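Local coordinates for toxin PAU_02230 (Photorhabdus asymbiotica subsp. asymbiotica ATCC 43949, PDB 6HV6), which is a toxin of an insect- and human-pathogenic bacterium, here represented by a folded portion with a six-stranded antiparallel sheet and an appended group of helices, at residues A[125-137]-A[146-158]. The protein carries 1 engineered substitution. Sequence-based numbering, arbitrary orientation.
With EDO (1,2-ethanediol), chain C.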
loop_
_atom_site.group_PDB
_atom_site.type_symbol
_atom_site.label_atom_id
_atom_site.label_comp_id
_atom_site.label_asym_id
_atom_site.label_seq_id
_atom_site.Cartn_x
_atom_site.Cartn_y
_atom_site.Cartn_z
ATOM N N PHE A 125 -8.413 27.183 -17.963
ATOM C CA PHE A 125 -8.804 25.892 -17.419
ATOM C C PHE A 125 -9.126 25.969 -15.934
ATOM O O PHE A 125 -9.794 25.072 -15.413
ATOM C CB PHE A 125 -7.692 24.849 -17.639
ATOM C CG PHE A 125 -7.462 24.507 -19.082
ATOM C CD1 PHE A 125 -8.526 24.292 -19.932
ATOM C CD2 PHE A 125 -6.182 24.402 -19.589
ATOM C CE1 PHE A 125 -8.330 23.968 -21.265
ATOM C CE2 PHE A 125 -5.980 24.093 -20.921
ATOM C CZ PHE A 125 -7.054 23.884 -21.760
ATOM N N ASN A 126 -8.675 27.020 -15.241
ATOM C CA ASN A 126 -8.902 27.074 -13.801
ATOM C C ASN A 126 -10.387 27.131 -13.442
ATOM O O ASN A 126 -10.788 26.639 -12.384
ATOM C CB ASN A 126 -8.179 28.276 -13.206
ATOM C CG ASN A 126 -6.689 28.095 -13.203
ATOM O OD1 ASN A 126 -6.190 26.961 -13.210
ATOM N ND2 ASN A 126 -5.967 29.190 -13.153
ATOM N N GLY A 127 -11.209 27.736 -14.270
ATOM C CA GLY A 127 -12.596 27.781 -13.841
ATOM C C GLY A 127 -13.410 26.522 -14.078
ATOM O O GLY A 127 -14.577 26.471 -13.675
ATOM N N LEU A 128 -12.830 25.500 -14.697
ATOM C CA LEU A 128 -13.582 24.363 -15.205
ATOM C C LEU A 128 -13.769 23.296 -14.133
ATOM O O LEU A 128 -12.924 23.104 -13.257
ATOM C CB LEU A 128 -12.873 23.760 -16.418
ATOM C CG LEU A 128 -12.666 24.710 -17.602
ATOM C CD1 LEU A 128 -12.077 23.976 -18.802
ATOM C CD2 LEU A 128 -13.977 25.386 -17.979
ATOM N N SER A 129 -14.908 22.621 -14.192
ATOM C CA SER A 129 -15.138 21.482 -13.317
ATOM C C SER A 129 -14.170 20.355 -13.656
ATOM O O SER A 129 -13.564 20.323 -14.732
ATOM C CB SER A 129 -16.571 20.971 -13.464
ATOM O OG SER A 129 -16.730 20.411 -14.746
ATOM N N LEU A 130 -14.043 19.405 -12.724
ATOM C CA LEU A 130 -13.196 18.241 -12.967
ATOM C C LEU A 130 -13.633 17.498 -14.231
ATOM O O LEU A 130 -12.818 17.215 -15.115
ATOM C CB LEU A 130 -13.232 17.309 -11.750
ATOM C CG LEU A 130 -12.451 16.003 -11.858
ATOM C CD1 LEU A 130 -10.999 16.296 -12.187
ATOM C CD2 LEU A 130 -12.563 15.185 -10.575
ATOM N N ASP A 131 -14.924 17.189 -14.343
ATOM C CA ASP A 131 -15.396 16.470 -15.528
ATOM C C ASP A 131 -15.087 17.235 -16.814
ATOM O O ASP A 131 -14.783 16.626 -17.844
ATOM C CB ASP A 131 -16.895 16.201 -15.422
ATOM C CG ASP A 131 -17.186 14.868 -14.766
ATOM O OD1 ASP A 131 -16.402 13.924 -14.981
ATOM O OD2 ASP A 131 -18.174 14.768 -14.026
ATOM N N LYS A 132 -15.195 18.563 -16.781
ATOM C CA LYS A 132 -14.878 19.355 -17.964
ATOM C C LYS A 132 -13.393 19.263 -18.295
ATOM O O LYS A 132 -13.019 19.073 -19.458
ATOM C CB LYS A 132 -15.286 20.810 -17.750
ATOM C CG LYS A 132 -15.253 21.629 -19.026
ATOM C CD LYS A 132 -16.026 20.918 -20.116
ATOM C CE LYS A 132 -16.410 21.853 -21.242
ATOM N NZ LYS A 132 -17.344 21.165 -22.174
ATOM N N LYS A 133 -12.530 19.410 -17.284
ATOM C CA LYS A 133 -11.093 19.217 -17.486
ATOM C C LYS A 133 -10.786 17.846 -18.084
ATOM O O LYS A 133 -9.935 17.719 -18.970
ATOM C CB LYS A 133 -10.346 19.388 -16.158
ATOM C CG LYS A 133 -10.329 20.820 -15.593
ATOM C CD LYS A 133 -9.284 20.909 -14.465
ATOM C CE LYS A 133 -9.068 22.348 -13.976
ATOM N NZ LYS A 133 -10.175 22.800 -13.071
ATOM N N ILE A 134 -11.453 16.805 -17.599
ATOM C CA ILE A 134 -11.238 15.473 -18.154
ATOM C C ILE A 134 -11.706 15.422 -19.606
ATOM O O ILE A 134 -11.010 14.890 -20.472
ATOM C CB ILE A 134 -11.952 14.415 -17.288
ATOM C CG1 ILE A 134 -11.337 14.335 -15.884
ATOM C CG2 ILE A 134 -11.879 13.059 -17.948
ATOM C CD1 ILE A 134 -12.158 13.448 -14.954
ATOM N N GLU A 135 -12.886 15.988 -19.899
ATOM C CA GLU A 135 -13.357 16.035 -21.284
ATOM C C GLU A 135 -12.348 16.724 -22.193
ATOM O O GLU A 135 -12.108 16.271 -23.317
ATOM C CB GLU A 135 -14.695 16.769 -21.380
ATOM C CG GLU A 135 -15.883 16.002 -20.917
ATOM C CD GLU A 135 -17.169 16.796 -21.112
ATOM O OE1 GLU A 135 -17.128 17.829 -21.821
ATOM O OE2 GLU A 135 -18.207 16.390 -20.548
ATOM N N ARG A 136 -11.779 17.845 -21.746
ATOM C CA ARG A 136 -10.788 18.540 -22.564
ATOM C C ARG A 136 -9.519 17.704 -22.709
ATOM O O ARG A 136 -8.927 17.640 -23.793
ATOM C CB ARG A 136 -10.466 19.907 -21.953
ATOM C CG ARG A 136 -11.696 20.807 -21.799
ATOM C CD ARG A 136 -12.298 21.152 -23.167
ATOM N NE ARG A 136 -11.398 22.055 -23.872
ATOM C CZ ARG A 136 -10.901 21.835 -25.084
ATOM N NH1 ARG A 136 -11.244 20.748 -25.754
ATOM N NH2 ARG A 136 -10.071 22.716 -25.630
ATOM N N TYR A 137 -9.112 17.026 -21.642
ATOM C CA TYR A 137 -7.917 16.189 -21.719
ATOM C C TYR A 137 -8.082 15.122 -22.790
ATOM O O TYR A 137 -7.184 14.898 -23.610
ATOM C CB TYR A 137 -7.654 15.543 -20.363
ATOM C CG TYR A 137 -6.417 14.667 -20.297
ATOM C CD1 TYR A 137 -6.400 13.383 -20.852
ATOM C CD2 TYR A 137 -5.278 15.110 -19.637
ATOM C CE1 TYR A 137 -5.259 12.577 -20.758
ATOM C CE2 TYR A 137 -4.149 14.324 -19.548
ATOM C CZ TYR A 137 -4.137 13.067 -20.106
ATOM O OH TYR A 137 -2.982 12.305 -19.993
ATOM N N THR A 146 -0.935 20.812 -23.577
ATOM C CA THR A 146 -2.162 21.179 -22.888
ATOM C C THR A 146 -2.682 20.018 -22.060
ATOM O O THR A 146 -3.130 20.210 -20.924
ATOM C CB THR A 146 -3.185 21.646 -23.931
ATOM O OG1 THR A 146 -2.614 22.724 -24.669
ATOM C CG2 THR A 146 -4.468 22.129 -23.297
ATOM N N LYS A 147 -2.613 18.801 -22.607
ATOM C CA LYS A 147 -2.958 17.624 -21.822
ATOM C C LYS A 147 -2.086 17.522 -20.569
ATOM O O LYS A 147 -2.593 17.251 -19.478
ATOM C CB LYS A 147 -2.829 16.367 -22.684
ATOM C CG LYS A 147 -3.857 16.239 -23.843
ATOM C CD LYS A 147 -3.833 14.807 -24.387
ATOM C CE LYS A 147 -4.385 14.691 -25.823
ATOM N NZ LYS A 147 -5.791 15.200 -25.978
ATOM N N GLY A 148 -0.774 17.752 -20.698
ATOM C CA GLY A 148 0.087 17.722 -19.518
ATOM C C GLY A 148 -0.333 18.741 -18.474
ATOM O O GLY A 148 -0.447 18.425 -17.289
ATOM N N VAL A 149 -0.593 19.978 -18.911
ATOM C CA VAL A 149 -1.099 21.020 -18.019
ATOM C C VAL A 149 -2.364 20.548 -17.309
ATOM O O VAL A 149 -2.515 20.712 -16.095
ATOM C CB VAL A 149 -1.360 22.319 -18.810
ATOM C CG1 VAL A 149 -2.207 23.282 -17.987
ATOM C CG2 VAL A 149 -0.041 22.983 -19.217
ATOM N N LEU A 150 -3.297 19.960 -18.066
ATOM C CA LEU A 150 -4.554 19.502 -17.486
ATOM C C LEU A 150 -4.313 18.411 -16.459
ATOM O O LEU A 150 -4.924 18.415 -15.388
ATOM C CB LEU A 150 -5.497 18.995 -18.591
ATOM C CG LEU A 150 -6.155 20.102 -19.408
ATOM C CD1 LEU A 150 -6.726 19.562 -20.739
ATOM C CD2 LEU A 150 -7.253 20.805 -18.584
ATOM N N ALA A 151 -3.434 17.459 -16.779
ATOM C CA ALA A 151 -3.048 16.458 -15.794
ATOM C C ALA A 151 -2.468 17.115 -14.549
ATOM O O ALA A 151 -2.769 16.705 -13.423
ATOM C CB ALA A 151 -2.038 15.493 -16.402
ATOM N N GLY A 152 -1.638 18.145 -14.729
ATOM C CA GLY A 152 -1.117 18.861 -13.576
ATOM C C GLY A 152 -2.220 19.484 -12.740
ATOM O O GLY A 152 -2.243 19.340 -11.515
ATOM N N LYS A 153 -3.167 20.161 -13.397
ATOM C CA LYS A 153 -4.241 20.842 -12.673
ATOM C C LYS A 153 -5.192 19.862 -11.996
ATOM O O LYS A 153 -5.795 20.201 -10.968
ATOM C CB LYS A 153 -5.021 21.757 -13.630
ATOM C CG LYS A 153 -4.234 23.009 -14.085
ATOM C CD LYS A 153 -5.090 23.918 -15.009
ATOM C CE LYS A 153 -4.298 25.158 -15.424
ATOM N NZ LYS A 153 -3.919 26.046 -14.276
ATOM N N MET A 154 -5.353 18.663 -12.555
ATOM C CA MET A 154 -6.220 17.628 -12.000
ATOM C C MET A 154 -5.530 16.728 -10.982
ATOM O O MET A 154 -6.188 15.847 -10.418
ATOM C CB MET A 154 -6.768 16.747 -13.123
ATOM C CG MET A 154 -7.834 17.451 -13.979
ATOM S SD MET A 154 -8.503 16.287 -15.177
ATOM C CE MET A 154 -7.313 16.370 -16.502
ATOM N N ASN A 155 -4.232 16.919 -10.738
ATOM C CA ASN A 155 -3.467 15.907 -10.011
ATOM C C ASN A 155 -4.022 15.649 -8.611
ATOM O O ASN A 155 -4.094 14.495 -8.163
ATOM C CB ASN A 155 -1.998 16.310 -9.938
ATOM C CG ASN A 155 -1.125 15.161 -9.462
ATOM O OD1 ASN A 155 -1.057 14.115 -10.104
ATOM N ND2 ASN A 155 -0.476 15.343 -8.324
ATOM N N GLU A 156 -4.407 16.695 -7.892
ATOM C CA GLU A 156 -4.937 16.467 -6.552
ATOM C C GLU A 156 -6.282 15.755 -6.611
ATOM O O GLU A 156 -6.556 14.870 -5.796
ATOM C CB GLU A 156 -5.055 17.792 -5.797
ATOM C CG GLU A 156 -3.702 18.404 -5.414
ATOM C CD GLU A 156 -2.775 17.419 -4.703
ATOM O OE1 GLU A 156 -3.233 16.709 -3.789
ATOM O OE2 GLU A 156 -1.582 17.344 -5.069
ATOM N N SER A 157 -7.136 16.125 -7.574
ATOM C CA SER A 157 -8.414 15.432 -7.720
ATOM C C SER A 157 -8.210 13.963 -8.049
ATOM O O SER A 157 -8.898 13.093 -7.499
ATOM C CB SER A 157 -9.256 16.106 -8.796
ATOM O OG SER A 157 -9.662 17.367 -8.333
ATOM N N ILE A 158 -7.264 13.662 -8.937
ATOM C CA ILE A 158 -7.029 12.273 -9.302
ATOM C C ILE A 158 -6.527 11.484 -8.099
ATOM O O ILE A 158 -6.938 10.336 -7.869
ATOM C CB ILE A 158 -6.055 12.202 -10.487
ATOM C CG1 ILE A 158 -6.726 12.803 -11.728
ATOM C CG2 ILE A 158 -5.612 10.761 -10.727
ATOM C CD1 ILE A 158 -5.815 12.929 -12.910
HETATM C C1 EDO C . -10.704 16.722 -5.303
HETATM O O1 EDO C . -10.398 17.186 -3.984
HETATM C C2 EDO C . -12.107 17.156 -5.702
HETATM O O2 EDO C . -12.270 16.945 -7.109
#
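Met154 reaches across from helix 146-158 to the surface of helix 130-137 and is packed against it from CG to its tip. CB stays close to its own helix, and CG, beside the backbone N (chi1 -72°), turns across to lie against Leu130 CD1 and Lys133 CD, each at 3.8 Å. SD rests on Ile134 CG1 at 3.5 Å, with Lys133 CB beside it. The chain then bends at its last torsion (chi3 -84°), which turns the CE methyl to the Lys133 carbonyl oxygen and to Tyr137 CD2. Met154 is a knob in the hole formed by Leu130, Lys133, Ile134 and Tyr137. Tyr137 returns the arrangement, sitting among Lys147, Leu150, Ala151 and Met154. Lys147 CB lies over one face of its ring, and Leu150 CB is at the edge. The Tyr137 hydroxyl leaves the pair and is hydrogen-bonded to the hydroxyl of Tyr110.

Helices 130-138 and 144-176 form an antiparallel hairpin with knobs-into-holes packing, joined by a short loop. The axes of the two segments come within 9.6 Å at 156°. Helices 80-93 and 101-115 pack nearby, well away from the centre of the chain.

At the connecting end, Lys147 NZ donates to Tyr137 O (2.8 Å), and Thr142 OG1 is its second partner. The first two residues of the type I turn Phe125-Leu128 meet the long helix. The Phe125 ring lies on it from Thr146 to Leu150. Leu150 CD2 makes a CH-pi contact over the ring, 3.9 Å from its centroid, and Thr146 CG2 meets its edge. Further along, Lys153 runs past Phe125 CB, and its NZ donates to Asn126 OD1 (2.7 Å) and Tyr117 O. Ser157 OG shares a hydrogen bond with O2 of 1,2-ethanediol, while its CB touches Leu130 CD1.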